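Long-range contact in prolyl-tRNA synthetase (Giardia lamblia ATCC 50803, PDB 3IAL), which probably joins L-proline to tRNA(Pro) at the expense of ATP, and is captured here with the prolyl-adenylate intermediate bound: residues D26-I31 against N158-I163. Residues are numbered along the deposited sequence; the frame is centred on the assembly and turned at random.
Sequences DWFDAI and NTKPLI. With PR8 (5'-O-[(R)-hydroxy{[(2S)-pyrrolidin-2-ylcarbonyl]oxy}phosphoryl]adenosine), chain H.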
loop_
_atom_site.group_PDB
_atom_site.type_symbol
_atom_site.label_atom_id
_atom_site.label_comp_id
_atom_site.label_asym_id
_atom_site.label_seq_id
_atom_site.Cartn_x
_atom_site.Cartn_y
_atom_site.Cartn_z
ATOM N N ASP B 26 6.026 -11.800 28.023
ATOM C CA ASP B 26 5.761 -10.524 28.710
ATOM C C ASP B 26 6.492 -9.339 28.074
ATOM O O ASP B 26 5.951 -8.239 28.006
ATOM C CB ASP B 26 6.142 -10.620 30.181
ATOM C CG ASP B 26 5.256 -11.577 30.942
ATOM O OD1 ASP B 26 4.120 -11.817 30.489
ATOM O OD2 ASP B 26 5.698 -12.083 31.986
ATOM N N TRP B 27 7.720 -9.576 27.626
ATOM C CA TRP B 27 8.517 -8.561 26.945
ATOM C C TRP B 27 7.794 -8.085 25.696
ATOM O O TRP B 27 7.666 -6.876 25.455
ATOM C CB TRP B 27 9.885 -9.144 26.598
ATOM C CG TRP B 27 10.803 -8.207 25.931
ATOM C CD1 TRP B 27 11.753 -7.422 26.522
ATOM C CD2 TRP B 27 10.889 -7.962 24.532
ATOM N NE1 TRP B 27 12.427 -6.695 25.565
ATOM C CE2 TRP B 27 11.907 -7.000 24.336
ATOM C CE3 TRP B 27 10.212 -8.465 23.418
ATOM C CZ2 TRP B 27 12.257 -6.539 23.077
ATOM C CZ3 TRP B 27 10.561 -7.993 22.157
ATOM C CH2 TRP B 27 11.561 -7.037 22.001
ATOM N N PHE B 28 7.309 -9.041 24.913
ATOM C CA PHE B 28 6.621 -8.746 23.652
ATOM C C PHE B 28 5.374 -7.894 23.863
ATOM O O PHE B 28 5.218 -6.857 23.217
ATOM C CB PHE B 28 6.247 -10.043 22.931
ATOM C CG PHE B 28 5.690 -9.836 21.554
ATOM C CD1 PHE B 28 6.533 -9.777 20.456
ATOM C CD2 PHE B 28 4.315 -9.703 21.355
ATOM C CE1 PHE B 28 6.024 -9.603 19.168
ATOM C CE2 PHE B 28 3.797 -9.515 20.077
ATOM C CZ PHE B 28 4.655 -9.466 18.979
ATOM N N ASP B 29 4.496 -8.327 24.768
ATOM C CA ASP B 29 3.275 -7.577 25.070
ATOM C C ASP B 29 3.564 -6.159 25.550
ATOM O O ASP B 29 2.917 -5.209 25.099
ATOM C CB ASP B 29 2.425 -8.298 26.119
ATOM C CG ASP B 29 1.761 -9.551 25.581
ATOM O OD1 ASP B 29 1.598 -9.685 24.343
ATOM O OD2 ASP B 29 1.408 -10.411 26.411
ATOM N N ALA B 30 4.536 -6.014 26.451
ATOM C CA ALA B 30 4.882 -4.702 26.987
ATOM C C ALA B 30 5.503 -3.791 25.901
ATOM O O ALA B 30 5.134 -2.620 25.780
ATOM C CB ALA B 30 5.823 -4.839 28.188
ATOM N N ILE B 31 6.420 -4.324 25.099
ATOM C CA ILE B 31 7.026 -3.511 24.041
ATOM C C ILE B 31 5.991 -3.085 22.981
ATOM O O ILE B 31 6.079 -1.976 22.468
ATOM C CB ILE B 31 8.275 -4.179 23.398
ATOM C CG1 ILE B 31 9.167 -3.122 22.727
ATOM C CG2 ILE B 31 7.866 -5.263 22.390
ATOM C CD1 ILE B 31 9.498 -1.897 23.618
ATOM N N ASN B 158 -6.554 -17.363 21.403
ATOM C CA ASN B 158 -5.436 -16.747 22.126
ATOM C C ASN B 158 -4.657 -15.796 21.225
ATOM O O ASN B 158 -3.548 -16.110 20.771
ATOM C CB ASN B 158 -4.494 -17.816 22.689
ATOM C CG ASN B 158 -5.144 -18.656 23.762
ATOM O OD1 ASN B 158 -5.895 -18.148 24.603
ATOM N ND2 ASN B 158 -4.858 -19.956 23.744
ATOM N N THR B 159 -5.252 -14.642 20.956
ATOM C CA THR B 159 -4.689 -13.700 20.004
ATOM C C THR B 159 -3.472 -12.972 20.598
ATOM O O THR B 159 -3.435 -12.661 21.786
ATOM C CB THR B 159 -5.742 -12.671 19.520
ATOM O OG1 THR B 159 -6.128 -11.814 20.595
ATOM C CG2 THR B 159 -6.985 -13.370 18.971
ATOM N N LYS B 160 -2.480 -12.728 19.748
ATOM C CA LYS B 160 -1.277 -11.998 20.111
ATOM C C LYS B 160 -0.961 -11.108 18.913
ATOM O O LYS B 160 -0.893 -11.607 17.786
ATOM C CB LYS B 160 -0.126 -12.984 20.394
ATOM C CG LYS B 160 1.160 -12.371 21.003
ATOM C CD LYS B 160 2.001 -13.459 21.715
ATOM C CE LYS B 160 3.288 -12.919 22.385
ATOM N NZ LYS B 160 3.094 -12.250 23.737
ATOM N N PRO B 161 -0.786 -9.791 19.131
ATOM C CA PRO B 161 -0.489 -8.877 18.022
ATOM C C PRO B 161 0.611 -9.383 17.095
ATOM O O PRO B 161 1.627 -9.894 17.569
ATOM C CB PRO B 161 -0.035 -7.600 18.735
ATOM C CG PRO B 161 -0.775 -7.620 19.995
ATOM C CD PRO B 161 -0.879 -9.067 20.403
ATOM N N LEU B 162 0.384 -9.249 15.785
ATOM C CA LEU B 162 1.347 -9.617 14.742
ATOM C C LEU B 162 1.489 -11.128 14.524
ATOM O O LEU B 162 1.716 -11.562 13.402
ATOM C CB LEU B 162 2.733 -9.005 14.998
ATOM C CG LEU B 162 2.804 -7.523 15.355
ATOM C CD1 LEU B 162 4.239 -7.100 15.521
ATOM C CD2 LEU B 162 2.133 -6.676 14.282
ATOM N N ILE B 163 1.356 -11.915 15.584
ATOM C CA ILE B 163 1.684 -13.342 15.565
ATOM C C ILE B 163 0.441 -14.207 15.325
ATOM O O ILE B 163 0.480 -15.122 14.520
ATOM C CB ILE B 163 2.402 -13.745 16.892
ATOM C CG1 ILE B 163 3.833 -13.203 16.891
ATOM C CG2 ILE B 163 2.405 -15.250 17.102
ATOM C CD1 ILE B 163 4.487 -13.215 18.245
HETATM C C PR8 H . -0.966 -19.378 2.418
HETATM N N PR8 H . -2.272 -18.663 0.515
HETATM O O PR8 H . -1.910 -18.935 3.075
HETATM P P PR8 H . 0.219 -19.914 4.536
HETATM N N1 PR8 H . -1.671 -14.206 12.167
HETATM C C2 PR8 H . -0.616 -13.673 11.562
HETATM N N3 PR8 H . -0.035 -14.251 10.507
HETATM C C4 PR8 H . -0.492 -15.400 10.013
HETATM C C5 PR8 H . -1.590 -15.993 10.626
HETATM C C6 PR8 H . -2.183 -15.370 11.721
HETATM N N6 PR8 H . -3.242 -15.921 12.316
HETATM N N7 PR8 H . -1.858 -17.113 9.966
HETATM C C8 PR8 H . -0.968 -17.228 8.978
HETATM N N9 PR8 H . -0.123 -16.189 9.003
HETATM C CA PR8 H . -0.988 -19.279 0.893
HETATM C CB PR8 H . 0.109 -18.328 0.445
HETATM C CD PR8 H . -1.978 -17.572 -0.408
HETATM C CG PR8 H . -0.636 -17.030 0.102
HETATM C "C1'" PR8 H . 1.010 -15.986 8.044
HETATM O O10 PR8 H . 0.135 -19.995 2.926
HETATM O O1P PR8 H . -0.767 -20.788 5.221
HETATM C "C2'" PR8 H . 2.136 -17.033 8.227
HETATM O "O2'" PR8 H . 3.419 -16.402 8.091
HETATM O O2P PR8 H . 1.718 -20.365 4.896
HETATM C "C3'" PR8 H . 1.949 -17.938 7.032
HETATM O "O3'" PR8 H . 3.177 -18.595 6.708
HETATM C "C4'" PR8 H . 1.641 -16.859 6.011
HETATM O "O4'" PR8 H . 0.558 -16.158 6.663
HETATM C "C5'" PR8 H . 1.223 -17.511 4.710
HETATM O "O5'" PR8 H . 0.110 -18.356 4.923
#
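Phe28, reaching from helix 24-34 into the curve of the loop segment 158-163, offers a worked example of an aromatic side chain packed behind a loop, whose Leu162 and Ile163 line the prolyl-adenylate pocket. Its CB starts beside the end of Lys160, 3.9 Å from NZ. With CG anti to the backbone N (chi1 -173°), the ring is carried away from the helix into the loop, and CG itself lies 4.0 Å from Lys160 CE. Along the near side CD2 meets Lys160 CE obliquely at 3.5 Å. Further out, CE2 brings the ring edge to the carbonyl of Pro161, 3.3 Å from its O and near the ring plane. At the tip, CZ touches Leu162 CD1 at 4.2 Å. CE1 and CZ lie beneath the CD1 methyl of Ile163, which covers one face 4.2 Å from the ring centroid and 24° off the normal, a CH-pi contact displaced toward the rim.

Beside the ring, a charged pair joins helix and loop. The Lys160 chain runs extended until it bends at chi4 (80°), which turns NZ to Asp29 OD1, 3.0 Å away, in a salt bridge whose nitrogen stands well above the carboxylate plane. The same ammonium makes a weak hydrogen bond to Ala25 O, tying loop to helix at two points.

This is the motif 2 loop of a class II synthetase, joining antiparallel strands 143-152 and 167-177, and its far side faces the prolyl-adenylate: Ile163 O lies 3.3 Å from N1 of the adenine. Thr275 OG1 is hydrogen-bonded to Leu162 O and Arg276 NE to Ile163 O. Phe28 reaches Ser283 of helix 276-285, where Leu162 and Ile163 touch Ala279; Pro161 and Leu162 also touch Met32 of helix 24-34, so Leu162 meets both helices.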